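Local coordinates for sweet protein mabinlin-2 chain B (Capparis masaikai, PDB 2DS2), which forms the large chain of a heat-stable 2S seed storage albumin that also induces sweetness, at residues B[14-27]-B[56-70]. Residues are numbered along the deposited sequence; the frame is centred on the assembly and turned at random.
Sequences LRQVDRPCVCPVLR and PNICNIPNIGACPFR
Cys23 and Cys67 both carry SG anti to the carbonyl carbon, beside their own backbone N, and the two sulfurs join at 2.0 Å with a chi3 of -88°. This disulfide belongs to the cysteine-bonded helical fold of the 2S albumins: it ties helix 22-36 to the tail that follows helix 42-58, and a second disulfide joins Cys59 to Cys11. Next to the bridge, CD1 of Leu26 ends against CG and CD of the Pro56 ring, 3.6 Å from CD. CG2 of Val22 meets CD1 of Ile64 tip to tip at 3.7 Å, while CG1 of Val22 lies against CG of Pro56, the two side chains passing in opposite directions. Arg27 bends at chi2 and sets CD over one face of the Phe69 ring, offset toward the rim, in a CH-pi contact 3.7 Å from the ring centroid. Leu26 CB comes to the edge of that ring. At the other end, helix 42-58 closes in a Schellman motif at Asn60, and the extended Arg15 reaches over to it. Its CG packs on CD1 of Ile61 at 3.5 Å, and its NE gives a hydrogen bond to a water that passes one on to Asn60 O. The guanidinium thus has two holds on the turn that ends helix 42-58, the direct one being a bent bond from NH2 of Arg15 to O of Cys59, 2.7 Å long with an N-H...O angle of 140°.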
loop_
_atom_site.group_PDB
_atom_site.type_symbol
_atom_site.label_atom_id
_atom_site.label_comp_id
_atom_site.label_asym_id
_atom_site.label_seq_id
_atom_site.Cartn_x
_atom_site.Cartn_y
_atom_site.Cartn_z
ATOM N N LEU B 14 -0.582 -8.582 -3.229
ATOM C CA LEU B 14 0.635 -8.426 -2.452
ATOM C C LEU B 14 1.339 -9.770 -2.255
ATOM O O LEU B 14 2.566 -9.824 -2.143
ATOM C CB LEU B 14 0.305 -7.786 -1.096
ATOM C CG LEU B 14 1.402 -6.984 -0.393
ATOM C CD1 LEU B 14 1.877 -5.860 -1.309
ATOM C CD2 LEU B 14 0.861 -6.409 0.911
ATOM N N ARG B 15 0.572 -10.856 -2.229
ATOM C CA ARG B 15 1.171 -12.176 -2.046
ATOM C C ARG B 15 1.831 -12.718 -3.306
ATOM O O ARG B 15 2.563 -13.706 -3.247
ATOM C CB ARG B 15 0.126 -13.179 -1.542
ATOM C CG ARG B 15 -0.369 -12.885 -0.147
ATOM C CD ARG B 15 -1.273 -13.985 0.393
ATOM N NE ARG B 15 -1.864 -13.594 1.669
ATOM C CZ ARG B 15 -3.123 -13.194 1.827
ATOM N NH1 ARG B 15 -3.946 -13.138 0.788
ATOM N NH2 ARG B 15 -3.555 -12.830 3.028
ATOM N N GLN B 16 1.588 -12.072 -4.442
ATOM C CA GLN B 16 2.180 -12.517 -5.699
ATOM C C GLN B 16 3.493 -11.819 -6.033
ATOM O O GLN B 16 4.233 -12.272 -6.904
ATOM C CB GLN B 16 1.205 -12.306 -6.851
ATOM C CG GLN B 16 -0.118 -13.018 -6.679
ATOM C CD GLN B 16 -0.992 -12.860 -7.897
ATOM O OE1 GLN B 16 -0.631 -13.294 -8.990
ATOM N NE2 GLN B 16 -2.142 -12.230 -7.722
ATOM N N VAL B 17 3.784 -10.715 -5.353
ATOM C CA VAL B 17 5.026 -9.995 -5.609
ATOM C C VAL B 17 6.163 -10.626 -4.808
ATOM O O VAL B 17 5.935 -11.215 -3.752
ATOM C CB VAL B 17 4.918 -8.500 -5.217
ATOM C CG1 VAL B 17 3.768 -7.841 -5.963
ATOM C CG2 VAL B 17 4.735 -8.367 -3.722
ATOM N N ASP B 18 7.384 -10.512 -5.321
ATOM C CA ASP B 18 8.545 -11.057 -4.626
ATOM C C ASP B 18 8.614 -10.425 -3.242
ATOM O O ASP B 18 8.430 -9.216 -3.097
ATOM C CB ASP B 18 9.828 -10.746 -5.404
ATOM C CG ASP B 18 10.088 -11.733 -6.528
ATOM O OD1 ASP B 18 9.174 -11.969 -7.348
ATOM O OD2 ASP B 18 11.216 -12.272 -6.591
ATOM N N ARG B 19 8.883 -11.241 -2.226
ATOM C CA ARG B 19 8.950 -10.756 -0.852
ATOM C C ARG B 19 9.830 -9.517 -0.694
ATOM O O ARG B 19 9.481 -8.600 0.048
ATOM C CB ARG B 19 9.420 -11.879 0.083
ATOM C CG ARG B 19 8.513 -13.106 0.025
ATOM C CD ARG B 19 8.891 -14.188 1.031
ATOM N NE ARG B 19 8.069 -14.135 2.240
ATOM C CZ ARG B 19 8.212 -13.239 3.212
ATOM N NH1 ARG B 19 9.153 -12.308 3.132
ATOM N NH2 ARG B 19 7.405 -13.270 4.265
ATOM N N PRO B 20 10.986 -9.471 -1.380
ATOM C CA PRO B 20 11.839 -8.284 -1.242
ATOM C C PRO B 20 11.240 -7.049 -1.916
ATOM O O PRO B 20 11.722 -5.936 -1.728
ATOM C CB PRO B 20 13.157 -8.726 -1.882
ATOM C CG PRO B 20 12.728 -9.748 -2.888
ATOM C CD PRO B 20 11.677 -10.530 -2.137
ATOM N N CYS B 21 10.190 -7.253 -2.705
ATOM C CA CYS B 21 9.528 -6.145 -3.388
ATOM C C CYS B 21 8.266 -5.692 -2.669
ATOM O O CYS B 21 7.644 -4.710 -3.068
ATOM C CB CYS B 21 9.143 -6.532 -4.814
ATOM S SG CYS B 21 10.502 -6.484 -6.019
ATOM N N VAL B 22 7.887 -6.401 -1.613
ATOM C CA VAL B 22 6.681 -6.046 -0.884
ATOM C C VAL B 22 6.659 -4.591 -0.423
ATOM O O VAL B 22 5.729 -3.854 -0.743
ATOM C CB VAL B 22 6.461 -6.982 0.330
ATOM C CG1 VAL B 22 5.368 -6.434 1.223
ATOM C CG2 VAL B 22 6.077 -8.372 -0.154
ATOM N N CYS B 23 7.669 -4.158 0.322
ATOM C CA CYS B 23 7.651 -2.775 0.776
ATOM C C CYS B 23 7.801 -1.790 -0.375
ATOM O O CYS B 23 7.092 -0.788 -0.426
ATOM C CB CYS B 23 8.711 -2.543 1.852
ATOM S SG CYS B 23 8.249 -3.311 3.442
ATOM N N PRO B 24 8.718 -2.057 -1.319
ATOM C CA PRO B 24 8.836 -1.102 -2.422
ATOM C C PRO B 24 7.541 -0.910 -3.231
ATOM O O PRO B 24 7.249 0.207 -3.659
ATOM C CB PRO B 24 9.998 -1.652 -3.257
ATOM C CG PRO B 24 10.227 -3.048 -2.745
ATOM C CD PRO B 24 9.863 -2.981 -1.298
ATOM N N VAL B 25 6.759 -1.968 -3.435
ATOM C CA VAL B 25 5.512 -1.783 -4.185
ATOM C C VAL B 25 4.469 -1.069 -3.333
ATOM O O VAL B 25 3.637 -0.333 -3.862
ATOM C CB VAL B 25 4.909 -3.110 -4.724
ATOM C CG1 VAL B 25 5.931 -3.826 -5.599
ATOM C CG2 VAL B 25 4.426 -3.988 -3.577
ATOM N N LEU B 26 4.509 -1.277 -2.018
ATOM C CA LEU B 26 3.562 -0.602 -1.136
ATOM C C LEU B 26 3.901 0.881 -1.064
ATOM O O LEU B 26 3.015 1.730 -0.938
ATOM C CB LEU B 26 3.579 -1.230 0.267
ATOM C CG LEU B 26 2.780 -2.537 0.366
ATOM C CD1 LEU B 26 2.978 -3.197 1.738
ATOM C CD2 LEU B 26 1.310 -2.223 0.149
ATOM N N ARG B 27 5.189 1.202 -1.131
ATOM C CA ARG B 27 5.595 2.600 -1.111
ATOM C C ARG B 27 5.010 3.259 -2.368
ATOM O O ARG B 27 4.495 4.376 -2.315
ATOM C CB ARG B 27 7.119 2.707 -1.141
ATOM C CG ARG B 27 7.654 4.126 -1.034
ATOM C CD ARG B 27 7.368 4.714 0.336
ATOM N NE ARG B 27 8.146 5.923 0.586
ATOM C CZ ARG B 27 8.073 7.025 -0.153
ATOM N NH1 ARG B 27 7.255 7.074 -1.194
ATOM N NH2 ARG B 27 8.819 8.078 0.151
ATOM N N PRO B 56 1.716 -5.402 5.152
ATOM C CA PRO B 56 2.327 -6.734 5.210
ATOM C C PRO B 56 1.783 -7.550 6.383
ATOM O O PRO B 56 1.577 -8.761 6.268
ATOM C CB PRO B 56 3.813 -6.423 5.350
ATOM C CG PRO B 56 3.944 -5.127 4.605
ATOM C CD PRO B 56 2.753 -4.358 5.116
ATOM N N ASN B 57 1.542 -6.877 7.504
ATOM C CA ASN B 57 1.013 -7.541 8.689
ATOM C C ASN B 57 -0.486 -7.800 8.559
ATOM O O ASN B 57 -0.973 -8.871 8.920
ATOM C CB ASN B 57 1.287 -6.699 9.936
ATOM C CG ASN B 57 2.759 -6.617 10.271
ATOM O OD1 ASN B 57 3.481 -7.613 10.193
ATOM N ND2 ASN B 57 3.212 -5.433 10.665
ATOM N N ILE B 58 -1.212 -6.816 8.040
ATOM C CA ILE B 58 -2.651 -6.940 7.858
ATOM C C ILE B 58 -2.973 -8.101 6.932
ATOM O O ILE B 58 -3.995 -8.775 7.091
ATOM C CB ILE B 58 -3.246 -5.652 7.248
ATOM C CG1 ILE B 58 -2.988 -4.466 8.179
ATOM C CG2 ILE B 58 -4.738 -5.832 6.997
ATOM C CD1 ILE B 58 -3.478 -3.143 7.635
ATOM N N CYS B 59 -2.090 -8.328 5.960
ATOM C CA CYS B 59 -2.260 -9.396 4.986
ATOM C C CYS B 59 -1.658 -10.712 5.452
ATOM O O CYS B 59 -1.790 -11.734 4.784
ATOM C CB CYS B 59 -1.608 -9.001 3.665
ATOM S SG CYS B 59 -2.488 -7.695 2.764
ATOM N N ASN B 60 -0.988 -10.670 6.597
ATOM C CA ASN B 60 -0.352 -11.845 7.171
ATOM C C ASN B 60 0.735 -12.440 6.282
ATOM O O ASN B 60 0.844 -13.658 6.139
ATOM C CB ASN B 60 -1.403 -12.900 7.519
ATOM C CG ASN B 60 -2.362 -12.425 8.607
ATOM O OD1 ASN B 60 -1.938 -11.899 9.637
ATOM N ND2 ASN B 60 -3.657 -12.618 8.382
ATOM N N ILE B 61 1.539 -11.569 5.684
ATOM C CA ILE B 61 2.648 -12.005 4.849
ATOM C C ILE B 61 3.693 -12.499 5.851
ATOM O O ILE B 61 4.164 -11.731 6.690
ATOM C CB ILE B 61 3.243 -10.831 4.040
ATOM C CG1 ILE B 61 2.151 -10.161 3.199
ATOM C CG2 ILE B 61 4.373 -11.331 3.157
ATOM C CD1 ILE B 61 1.465 -11.089 2.224
ATOM N N PRO B 62 4.066 -13.785 5.774
ATOM C CA PRO B 62 5.042 -14.436 6.649
ATOM C C PRO B 62 6.039 -13.578 7.431
ATOM O O PRO B 62 5.689 -12.988 8.454
ATOM C CB PRO B 62 5.718 -15.421 5.710
ATOM C CG PRO B 62 4.551 -15.931 4.942
ATOM C CD PRO B 62 3.737 -14.667 4.639
ATOM N N ASN B 63 7.280 -13.517 6.961
ATOM C CA ASN B 63 8.315 -12.762 7.663
ATOM C C ASN B 63 8.522 -11.330 7.200
ATOM O O ASN B 63 9.606 -10.967 6.762
ATOM C CB ASN B 63 9.644 -13.515 7.583
ATOM C CG ASN B 63 9.637 -14.786 8.402
ATOM O OD1 ASN B 63 9.600 -14.744 9.631
ATOM N ND2 ASN B 63 9.665 -15.927 7.724
ATOM N N ILE B 64 7.478 -10.517 7.307
ATOM C CA ILE B 64 7.557 -9.118 6.917
ATOM C C ILE B 64 6.679 -8.309 7.854
ATOM O O ILE B 64 5.481 -8.558 7.965
ATOM C CB ILE B 64 7.062 -8.887 5.469
ATOM C CG1 ILE B 64 7.862 -9.755 4.499
ATOM C CG2 ILE B 64 7.221 -7.415 5.090
ATOM C CD1 ILE B 64 7.403 -9.644 3.062
ATOM N N GLY B 65 7.282 -7.344 8.533
ATOM C CA GLY B 65 6.517 -6.513 9.438
ATOM C C GLY B 65 6.163 -5.210 8.754
ATOM O O GLY B 65 6.258 -5.096 7.529
ATOM N N ALA B 66 5.753 -4.225 9.541
ATOM C CA ALA B 66 5.395 -2.924 8.997
ATOM C C ALA B 66 6.588 -2.319 8.259
ATOM O O ALA B 66 7.713 -2.330 8.767
ATOM C CB ALA B 66 4.945 -2.001 10.121
ATOM N N CYS B 67 6.343 -1.805 7.056
ATOM C CA CYS B 67 7.395 -1.192 6.256
ATOM C C CYS B 67 7.760 0.143 6.883
ATOM O O CYS B 67 6.899 0.984 7.123
ATOM C CB CYS B 67 6.921 -0.959 4.819
ATOM S SG CYS B 67 6.464 -2.463 3.902
ATOM N N PRO B 68 9.048 0.353 7.169
ATOM C CA PRO B 68 9.447 1.622 7.776
ATOM C C PRO B 68 9.720 2.737 6.775
ATOM O O PRO B 68 10.426 3.691 7.099
ATOM C CB PRO B 68 10.695 1.236 8.559
ATOM C CG PRO B 68 11.331 0.235 7.648
ATOM C CD PRO B 68 10.150 -0.625 7.220
ATOM N N PHE B 69 9.166 2.639 5.567
ATOM C CA PHE B 69 9.421 3.680 4.579
ATOM C C PHE B 69 8.850 5.034 4.972
ATOM O O PHE B 69 7.767 5.131 5.549
ATOM C CB PHE B 69 8.938 3.267 3.171
ATOM C CG PHE B 69 7.498 2.824 3.094
ATOM C CD1 PHE B 69 6.460 3.672 3.458
ATOM C CD2 PHE B 69 7.182 1.567 2.587
ATOM C CE1 PHE B 69 5.127 3.277 3.316
ATOM C CE2 PHE B 69 5.856 1.162 2.443
ATOM C CZ PHE B 69 4.829 2.017 2.808
ATOM N N ARG B 70 9.617 6.076 4.662
ATOM C CA ARG B 70 9.265 7.457 4.970
ATOM C C ARG B 70 8.106 8.001 4.137
ATOM O O ARG B 70 7.788 7.476 3.071
ATOM C CB ARG B 70 10.498 8.353 4.789
ATOM C CG ARG B 70 11.429 7.912 3.660
ATOM C CD ARG B 70 12.306 6.738 4.091
ATOM N NE ARG B 70 13.000 6.105 2.971
ATOM C CZ ARG B 70 12.393 5.409 2.015
ATOM N NH1 ARG B 70 11.077 5.254 2.037
ATOM N NH2 ARG B 70 13.103 4.863 1.036
HETATM O O HOH W 1 -0.381 -14.668 3.529
#